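Long-range contacts in beta-1,4-mannanase (Aplysia kurodai, PDB 3VUP), which probably hydrolyses internal beta-1,4-mannosidic bonds of mannan as a digestive-fluid enzyme with a TIM-barrel fold: residues A[41-52]-A[95-106]; A[1-9]-A[213-221]. All coordinates share one frame; numbering follows the deposited sequence. Where two conformers were deposited one is given.

Interaction 1 (A[41-52]-A[95-106])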
# COMPACT_ATOMS: atom_id res chain seq x y z
N LYS A 41 0.21 21.47 0.13
CA LYS A 41 -1.18 21.29 0.54
C LYS A 41 -2.18 21.95 -0.41
O LYS A 41 -3.25 21.40 -0.67
CB LYS A 41 -1.38 21.81 1.97
CG LYS A 41 -2.80 21.65 2.50
CD LYS A 41 -2.90 22.10 3.94
CE LYS A 41 -4.30 21.89 4.49
NZ LYS A 41 -4.38 22.27 5.93
N ASN A 42 -1.84 23.12 -0.94
CA ASN A 42 -2.75 23.82 -1.84
C ASN A 42 -3.01 23.07 -3.14
O ASN A 42 -3.99 23.33 -3.82
CB ASN A 42 -2.29 25.26 -2.12
CG ASN A 42 -1.04 25.32 -2.98
OD1 ASN A 42 -0.15 24.48 -2.86
ND2 ASN A 42 -0.97 26.32 -3.85
N ARG A 43 -2.13 22.13 -3.48
CA ARG A 43 -2.36 21.26 -4.64
C ARG A 43 -2.93 19.89 -4.26
O ARG A 43 -3.66 19.28 -5.04
CB ARG A 43 -1.08 21.10 -5.46
CG ARG A 43 -0.65 22.36 -6.17
CD ARG A 43 0.59 22.12 -7.02
NE ARG A 43 1.78 21.92 -6.19
CZ ARG A 43 2.86 21.27 -6.60
NH1 ARG A 43 2.92 20.74 -7.82
NH2 ARG A 43 3.90 21.14 -5.78
N ILE A 44 -2.60 19.41 -3.06
CA ILE A 44 -3.09 18.11 -2.62
C ILE A 44 -4.54 18.18 -2.15
O ILE A 44 -5.35 17.31 -2.47
CB ILE A 44 -2.19 17.49 -1.54
CG1 ILE A 44 -0.82 17.18 -2.14
CG2 ILE A 44 -2.82 16.23 -0.96
CD1 ILE A 44 0.21 16.74 -1.13
N GLU A 45 -4.88 19.22 -1.40
CA GLU A 45 -6.26 19.34 -0.92
C GLU A 45 -7.32 19.29 -2.04
O GLU A 45 -8.31 18.57 -1.91
CB GLU A 45 -6.44 20.55 0.01
CG GLU A 45 -7.85 20.66 0.55
CD GLU A 45 -7.98 21.63 1.70
OE1 GLU A 45 -6.98 22.29 2.07
OE2 GLU A 45 -9.10 21.73 2.25
N PRO A 46 -7.11 20.02 -3.16
CA PRO A 46 -8.08 19.90 -4.26
C PRO A 46 -8.23 18.48 -4.80
O PRO A 46 -9.30 18.14 -5.30
CB PRO A 46 -7.52 20.82 -5.33
CG PRO A 46 -6.79 21.86 -4.57
CD PRO A 46 -6.17 21.13 -3.40
N GLU A 47 -7.19 17.66 -4.71
CA GLU A 47 -7.31 16.27 -5.14
C GLU A 47 -8.24 15.49 -4.22
O GLU A 47 -8.99 14.62 -4.66
CB GLU A 47 -5.94 15.61 -5.27
CG GLU A 47 -5.05 16.28 -6.30
CD GLU A 47 -5.59 16.18 -7.72
OE1 GLU A 47 -6.32 15.21 -8.03
OE2 GLU A 47 -5.28 17.08 -8.53
N PHE A 48 -8.18 15.77 -2.92
CA PHE A 48 -9.15 15.16 -2.00
C PHE A 48 -10.57 15.62 -2.32
O PHE A 48 -11.51 14.82 -2.31
CB PHE A 48 -8.80 15.48 -0.55
CG PHE A 48 -7.71 14.60 0.02
CD1 PHE A 48 -8.03 13.41 0.63
CD2 PHE A 48 -6.38 14.95 -0.09
CE1 PHE A 48 -7.05 12.58 1.15
CE2 PHE A 48 -5.38 14.13 0.44
CZ PHE A 48 -5.72 12.95 1.06
N LYS A 49 -10.75 16.90 -2.60
CA LYS A 49 -12.08 17.41 -2.92
C LYS A 49 -12.63 16.77 -4.19
O LYS A 49 -13.77 16.31 -4.21
CB LYS A 49 -12.06 18.92 -3.07
CG LYS A 49 -13.44 19.49 -3.38
CD LYS A 49 -13.41 21.00 -3.48
CE LYS A 49 -14.81 21.59 -3.44
NZ LYS A 49 -15.65 21.11 -4.56
N LYS A 50 -11.82 16.72 -5.25
CA LYS A 50 -12.26 16.12 -6.50
C LYS A 50 -12.62 14.65 -6.33
O LYS A 50 -13.61 14.18 -6.88
CB LYS A 50 -11.20 16.27 -7.59
CG LYS A 50 -11.06 17.70 -8.09
CD LYS A 50 -10.12 17.81 -9.27
CE LYS A 50 -8.68 17.52 -8.85
NZ LYS A 50 -7.72 17.76 -9.97
N LEU A 51 -11.81 13.93 -5.55
CA LEU A 51 -12.09 12.53 -5.30
C LEU A 51 -13.40 12.33 -4.55
O LEU A 51 -14.22 11.49 -4.91
CB LEU A 51 -10.93 11.91 -4.52
CG LEU A 51 -11.11 10.45 -4.11
CD1 LEU A 51 -11.27 9.57 -5.35
CD2 LEU A 51 -9.93 9.99 -3.27
N HIS A 52 -13.60 13.12 -3.49
CA HIS A 52 -14.84 13.06 -2.74
C HIS A 52 -16.05 13.40 -3.61
O HIS A 52 -17.08 12.72 -3.58
CB HIS A 52 -14.80 14.02 -1.56
CG HIS A 52 -16.13 14.23 -0.93
ND1 HIS A 52 -16.78 13.24 -0.21
CD2 HIS A 52 -16.96 15.30 -0.93
CE1 HIS A 52 -17.94 13.70 0.21
NE2 HIS A 52 -18.08 14.94 -0.21
N LEU A 95 -2.58 16.05 7.23
CA LEU A 95 -3.01 15.24 6.10
C LEU A 95 -4.33 14.55 6.45
O LEU A 95 -5.30 14.60 5.69
CB LEU A 95 -1.95 14.20 5.76
CG LEU A 95 -2.40 13.04 4.86
CD1 LEU A 95 -2.79 13.51 3.46
CD2 LEU A 95 -1.31 11.99 4.80
N LEU A 96 -4.35 13.89 7.60
CA LEU A 96 -5.53 13.14 8.02
C LEU A 96 -6.71 14.06 8.37
O LEU A 96 -7.85 13.74 8.07
CB LEU A 96 -5.17 12.20 9.18
CG LEU A 96 -4.15 11.11 8.83
CD1 LEU A 96 -3.73 10.36 10.07
CD2 LEU A 96 -4.71 10.14 7.80
N ASP A 97 -6.43 15.19 9.01
CA ASP A 97 -7.49 16.16 9.30
C ASP A 97 -8.10 16.68 7.99
O ASP A 97 -9.31 16.89 7.89
CB ASP A 97 -6.94 17.33 10.11
CG ASP A 97 -6.59 16.96 11.54
OD1 ASP A 97 -7.07 15.92 12.04
OD2 ASP A 97 -5.83 17.74 12.16
N THR A 98 -7.25 16.89 6.99
CA THR A 98 -7.70 17.37 5.70
C THR A 98 -8.58 16.32 5.01
O THR A 98 -9.65 16.64 4.49
CB THR A 98 -6.51 17.75 4.80
OG1 THR A 98 -5.75 18.79 5.44
CG2 THR A 98 -6.98 18.24 3.44
N ALA A 99 -8.13 15.07 5.05
CA ALA A 99 -8.89 13.98 4.47
C ALA A 99 -10.26 13.84 5.14
O ALA A 99 -11.27 13.60 4.48
CB ALA A 99 -8.13 12.71 4.59
N LYS A 100 -10.29 13.99 6.46
CA LYS A 100 -11.53 13.87 7.21
C LYS A 100 -12.57 14.86 6.70
O LYS A 100 -13.75 14.53 6.59
CB LYS A 100 -11.28 14.08 8.71
CG LYS A 100 -12.53 13.96 9.58
CD LYS A 100 -12.24 14.31 11.04
CE LYS A 100 -13.51 14.33 11.88
NZ LYS A 100 -13.23 14.66 13.30
N LYS A 101 -12.12 16.07 6.36
CA LYS A 101 -13.01 17.11 5.84
C LYS A 101 -13.77 16.66 4.60
O LYS A 101 -14.90 17.09 4.37
CB LYS A 101 -12.24 18.40 5.54
CG LYS A 101 -11.61 19.06 6.75
CD LYS A 101 -11.19 20.49 6.44
CE LYS A 101 -10.29 20.54 5.22
NZ LYS A 101 -9.90 21.94 4.87
N TYR A 102 -13.14 15.79 3.83
CA TYR A 102 -13.68 15.32 2.57
C TYR A 102 -14.17 13.87 2.63
O TYR A 102 -14.44 13.26 1.60
CB TYR A 102 -12.65 15.50 1.45
CG TYR A 102 -12.27 16.94 1.28
CD1 TYR A 102 -13.11 17.82 0.62
CD2 TYR A 102 -11.10 17.44 1.83
CE1 TYR A 102 -12.79 19.16 0.50
CE2 TYR A 102 -10.76 18.77 1.71
CZ TYR A 102 -11.60 19.62 1.04
OH TYR A 102 -11.28 20.95 0.91
N ASN A 103 -14.30 13.33 3.84
CA ASN A 103 -14.76 11.96 4.01
C ASN A 103 -13.95 10.97 3.18
O ASN A 103 -14.49 10.09 2.49
CB ASN A 103 -16.26 11.86 3.70
CG ASN A 103 -17.11 12.50 4.77
OD1 ASN A 103 -16.72 12.55 5.93
ND2 ASN A 103 -18.28 12.99 4.38
N ILE A 104 -12.63 11.11 3.26
CA ILE A 104 -11.71 10.21 2.57
C ILE A 104 -10.83 9.48 3.59
O ILE A 104 -10.18 10.10 4.42
CB ILE A 104 -10.80 10.98 1.59
CG1 ILE A 104 -11.62 11.70 0.52
CG2 ILE A 104 -9.77 10.04 0.96
CD1 ILE A 104 -12.42 10.80 -0.38
N LEU A 105 -10.82 8.16 3.49
CA LEU A 105 -9.89 7.31 4.22
C LEU A 105 -8.54 7.30 3.52
O LEU A 105 -8.46 7.10 2.31
CB LEU A 105 -10.43 5.89 4.29
CG LEU A 105 -11.70 5.69 5.12
CD1 LEU A 105 -12.36 4.37 4.76
CD2 LEU A 105 -11.38 5.75 6.60
N VAL A 106 -7.49 7.50 4.30
CA VAL A 106 -6.14 7.64 3.77
C VAL A 106 -5.32 6.37 4.01
O VAL A 106 -5.37 5.79 5.10
CB VAL A 106 -5.43 8.83 4.44
CG1 VAL A 106 -4.04 9.02 3.89
CG2 VAL A 106 -6.23 10.06 4.23
O HOH W 1 -7.01 21.14 6.36
O HOH W 2 -16.07 10.61 0.36

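Interaction 2 (A[1-9]-A[213-221])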
# COMPACT_ATOMS: atom_id res chain seq x y z
N ARG A 1 -13.61 3.93 13.46
CA ARG A 1 -12.51 3.78 12.51
C ARG A 1 -12.67 2.50 11.71
O ARG A 1 -13.45 1.62 12.08
CB ARG A 1 -11.15 3.81 13.24
CG ARG A 1 -10.89 2.59 14.13
CD ARG A 1 -9.66 2.78 15.03
NE ARG A 1 -8.47 3.10 14.25
CZ ARG A 1 -7.23 3.10 14.74
NH1 ARG A 1 -7.01 2.79 16.01
NH2 ARG A 1 -6.21 3.40 13.94
N LEU A 2 -11.96 2.40 10.59
CA LEU A 2 -12.07 1.24 9.72
C LEU A 2 -11.57 -0.01 10.43
O LEU A 2 -10.55 0.02 11.12
CB LEU A 2 -11.25 1.49 8.46
CG LEU A 2 -11.35 0.46 7.33
CD1 LEU A 2 -12.74 0.42 6.73
CD2 LEU A 2 -10.33 0.77 6.25
N HIS A 3 -12.28 -1.12 10.27
CA HIS A 3 -11.85 -2.38 10.84
C HIS A 3 -12.35 -3.51 9.95
O HIS A 3 -13.01 -3.27 8.94
CB HIS A 3 -12.36 -2.53 12.29
CG HIS A 3 -13.85 -2.44 12.43
ND1 HIS A 3 -14.64 -3.55 12.66
CD2 HIS A 3 -14.69 -1.39 12.35
CE1 HIS A 3 -15.90 -3.17 12.73
NE2 HIS A 3 -15.96 -1.86 12.55
N ILE A 4 -12.01 -4.73 10.34
CA ILE A 4 -12.40 -5.90 9.59
C ILE A 4 -13.19 -6.80 10.52
O ILE A 4 -12.73 -7.15 11.61
CB ILE A 4 -11.18 -6.62 8.99
CG1 ILE A 4 -10.53 -5.70 7.95
CG2 ILE A 4 -11.60 -7.94 8.37
CD1 ILE A 4 -9.16 -6.15 7.49
N GLN A 5 -14.41 -7.14 10.12
CA GLN A 5 -15.31 -7.92 10.95
C GLN A 5 -15.84 -9.04 10.07
O GLN A 5 -16.29 -8.79 8.96
CB GLN A 5 -16.46 -7.02 11.45
CG GLN A 5 -17.37 -7.64 12.50
CD GLN A 5 -18.32 -6.63 13.13
OE1 GLN A 5 -18.22 -5.42 12.88
NE2 GLN A 5 -19.24 -7.11 13.95
N ASN A 6 -15.74 -10.27 10.56
CA ASN A 6 -16.18 -11.44 9.80
C ASN A 6 -15.57 -11.49 8.40
O ASN A 6 -16.22 -11.92 7.45
CB ASN A 6 -17.70 -11.47 9.71
CG ASN A 6 -18.36 -11.45 11.08
OD1 ASN A 6 -17.90 -12.12 12.00
ND2 ASN A 6 -19.42 -10.67 11.21
N GLY A 7 -14.32 -11.04 8.27
CA GLY A 7 -13.60 -11.14 7.02
C GLY A 7 -13.82 -10.02 6.01
O GLY A 7 -13.35 -10.11 4.88
N HIS A 8 -14.53 -8.97 6.41
CA HIS A 8 -14.86 -7.86 5.52
C HIS A 8 -14.59 -6.51 6.17
O HIS A 8 -14.75 -6.38 7.39
CB HIS A 8 -16.34 -7.90 5.15
CG HIS A 8 -16.80 -9.22 4.60
ND1 HIS A 8 -17.61 -10.08 5.30
CD2 HIS A 8 -16.55 -9.82 3.41
CE1 HIS A 8 -17.85 -11.15 4.57
NE2 HIS A 8 -17.22 -11.02 3.42
N PHE A 9 -14.24 -5.51 5.37
CA PHE A 9 -14.12 -4.15 5.89
C PHE A 9 -15.48 -3.65 6.37
O PHE A 9 -16.50 -3.82 5.70
CB PHE A 9 -13.65 -3.16 4.82
CG PHE A 9 -12.21 -3.29 4.45
CD1 PHE A 9 -11.20 -3.04 5.36
CD2 PHE A 9 -11.86 -3.61 3.15
CE1 PHE A 9 -9.86 -3.13 4.99
CE2 PHE A 9 -10.54 -3.71 2.78
CZ PHE A 9 -9.54 -3.47 3.70
N THR A 213 1.53 -2.38 17.78
CA THR A 213 1.83 -2.23 19.20
C THR A 213 1.51 -0.80 19.62
O THR A 213 0.99 -0.54 20.70
CB THR A 213 3.33 -2.51 19.52
OG1 THR A 213 3.69 -3.82 19.07
CG2 THR A 213 3.59 -2.41 21.01
N THR A 214 1.83 0.14 18.74
CA THR A 214 1.69 1.56 19.03
C THR A 214 0.25 2.05 18.86
O THR A 214 -0.25 2.83 19.67
CB THR A 214 2.66 2.36 18.14
OG1 THR A 214 3.99 1.90 18.39
CG2 THR A 214 2.58 3.84 18.43
N ASP A 215 -0.40 1.59 17.79
CA ASP A 215 -1.81 1.87 17.55
C ASP A 215 -2.48 0.53 17.24
O ASP A 215 -2.58 0.13 16.07
CB ASP A 215 -1.99 2.83 16.37
CG ASP A 215 -3.44 3.20 16.13
OD1 ASP A 215 -4.33 2.69 16.85
OD2 ASP A 215 -3.71 4.00 15.20
N PRO A 216 -2.91 -0.18 18.29
CA PRO A 216 -3.42 -1.54 18.10
C PRO A 216 -4.63 -1.65 17.18
O PRO A 216 -4.86 -2.72 16.63
CB PRO A 216 -3.78 -1.99 19.51
CG PRO A 216 -2.98 -1.14 20.40
CD PRO A 216 -2.78 0.17 19.72
N GLY A 217 -5.38 -0.57 17.01
CA GLY A 217 -6.52 -0.56 16.11
C GLY A 217 -6.23 -0.19 14.67
O GLY A 217 -7.16 -0.14 13.86
N ALA A 218 -4.97 0.07 14.33
CA ALA A 218 -4.61 0.37 12.95
C ALA A 218 -4.54 -0.89 12.10
O ALA A 218 -4.22 -1.97 12.58
CB ALA A 218 -3.28 1.11 12.90
N LEU A 219 -4.83 -0.72 10.81
CA LEU A 219 -4.70 -1.80 9.84
C LEU A 219 -3.43 -1.64 9.03
O LEU A 219 -2.98 -0.51 8.78
CB LEU A 219 -5.91 -1.82 8.90
CG LEU A 219 -7.29 -1.91 9.57
CD1 LEU A 219 -8.39 -1.89 8.52
CD2 LEU A 219 -7.39 -3.16 10.44
N VAL A 220 -2.87 -2.77 8.61
CA VAL A 220 -1.61 -2.77 7.87
C VAL A 220 -1.74 -3.65 6.62
O VAL A 220 -2.33 -4.75 6.66
CB VAL A 220 -0.43 -3.26 8.75
CG1 VAL A 220 0.88 -3.17 7.99
CG2 VAL A 220 -0.36 -2.43 10.02
N THR A 221 -1.19 -3.15 5.52
CA THR A 221 -1.17 -3.87 4.25
C THR A 221 0.19 -3.63 3.57
O THR A 221 1.08 -2.99 4.13
CB THR A 221 -2.34 -3.43 3.34
OG1 THR A 221 -2.45 -4.31 2.21
CG2 THR A 221 -2.15 -2.01 2.85
O HOH W 3 -8.25 1.48 11.77
O HOH W 4 -9.71 -0.99 13.71

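Interaction 1 (A[41-52]-A[95-106])
With CG opposite the backbone N (chi1 -179°) and the chain extended beyond it, Glu45 reaches across to Lys101 and Tyr102. Tyr102 has its ring opposite the carbonyl carbon (chi1 -60°), which lays it against helix 36-53. Tyr102 OH donates to Glu45 OE2 at 2.7 Å from the anti side. In one of two conformers, Lys101 NZ adds a salt bridge to Glu45 OE2 at 2.7 Å, on the syn side but tilted out of the carboxylate plane, giving OE2 a second partner. The carboxylate stands steeply to the tyrosine ring, 73° between planes. One face of that ring lies over Lys49 N, near the rim, while Phe48 CB packs on Tyr102 CD2. In the TIM barrel this joins neighbouring outer helices, 36-53 and 88-101, whose local axes come within 9.6 Å. Phe48 points from helix 36-53 toward helix 88-101 and the residues leading into strand 105-112. Its CE1 touches Ala99 CB at 3.6 Å, and Ile104 CG2 meets the ring edge. Met59 of strand 58-65 also touches Phe48. Asn103, with positive phi, closes helix 88-101 in a Schellman motif. A water in the imidazole plane, 2.8 Å from His52 ND1, also lies 2.7 Å from Asn103 O.

Interaction 2 (A[1-9]-A[213-221])
The N-terminal beta-hairpin, strands 3-5 and 8-11 joined by a type I' turn, lies beside the loop that leads from helix 197-214 into barrel strand 220-224 of the TIM barrel. Arg1, ahead of the hairpin, binds this loop through a salt bridge. Arg1 meets Asp215 end-on, with one nitrogen for each oxygen. Arg1 NH1 donates to Asp215 OD1 at 2.8 Å in a nearly straight bond of 174°, meeting the syn lone pair of OD1. Arg1 NH2 donates to Asp215 OD2 at 2.9 Å, from the syn side but tilted out of the carboxylate plane. The two flat groups are 27° apart. Asp215 OD2 also accepts from Gly150 N, so the carboxylate links a third part of the chain. Arg1 bends at chi3 (-56°), and one face of its guanidinium lies against the peptide after Gly217. Gly217 O sits 3.3 Å above the centre of the guanidinium plane of Arg1. The other half of the contact is apolar. Leu219 CD1 packs 4.0 Å from Leu2 CG and meets the edge of the Phe9 ring. Phe9 in turn makes an edge-to-face pair with Phe258. Between the two halves, two waters bridge the backbones. Each lies within hydrogen-bonding distance of both Leu2 O and Gly217 O; the shortest approach, 2.7 Å, is from one water to Gly217 O.

Interactions 1 and 2 both reach the same eight-stranded parallel barrel, interaction 1 through the outer helices, interaction 2 through the N-terminal hairpin. Their centres are about 21 Å apart. Their nearest atoms come within about 4 Å but do not touch. Interaction 1 sets two helices beside strand 105-112, the third strand in barrel order. Interaction 2 holds the N-terminal hairpin at the start of strand 220-224, the fifth. Strand 157-161 lies between these two strands. In sequence, both segments of interaction 1 fall between the two segments of interaction 2. Both contacts include the starts of their barrel strands. TIM-barrel active sites lie at the C-terminal strand ends, so both are probably on the side away from it.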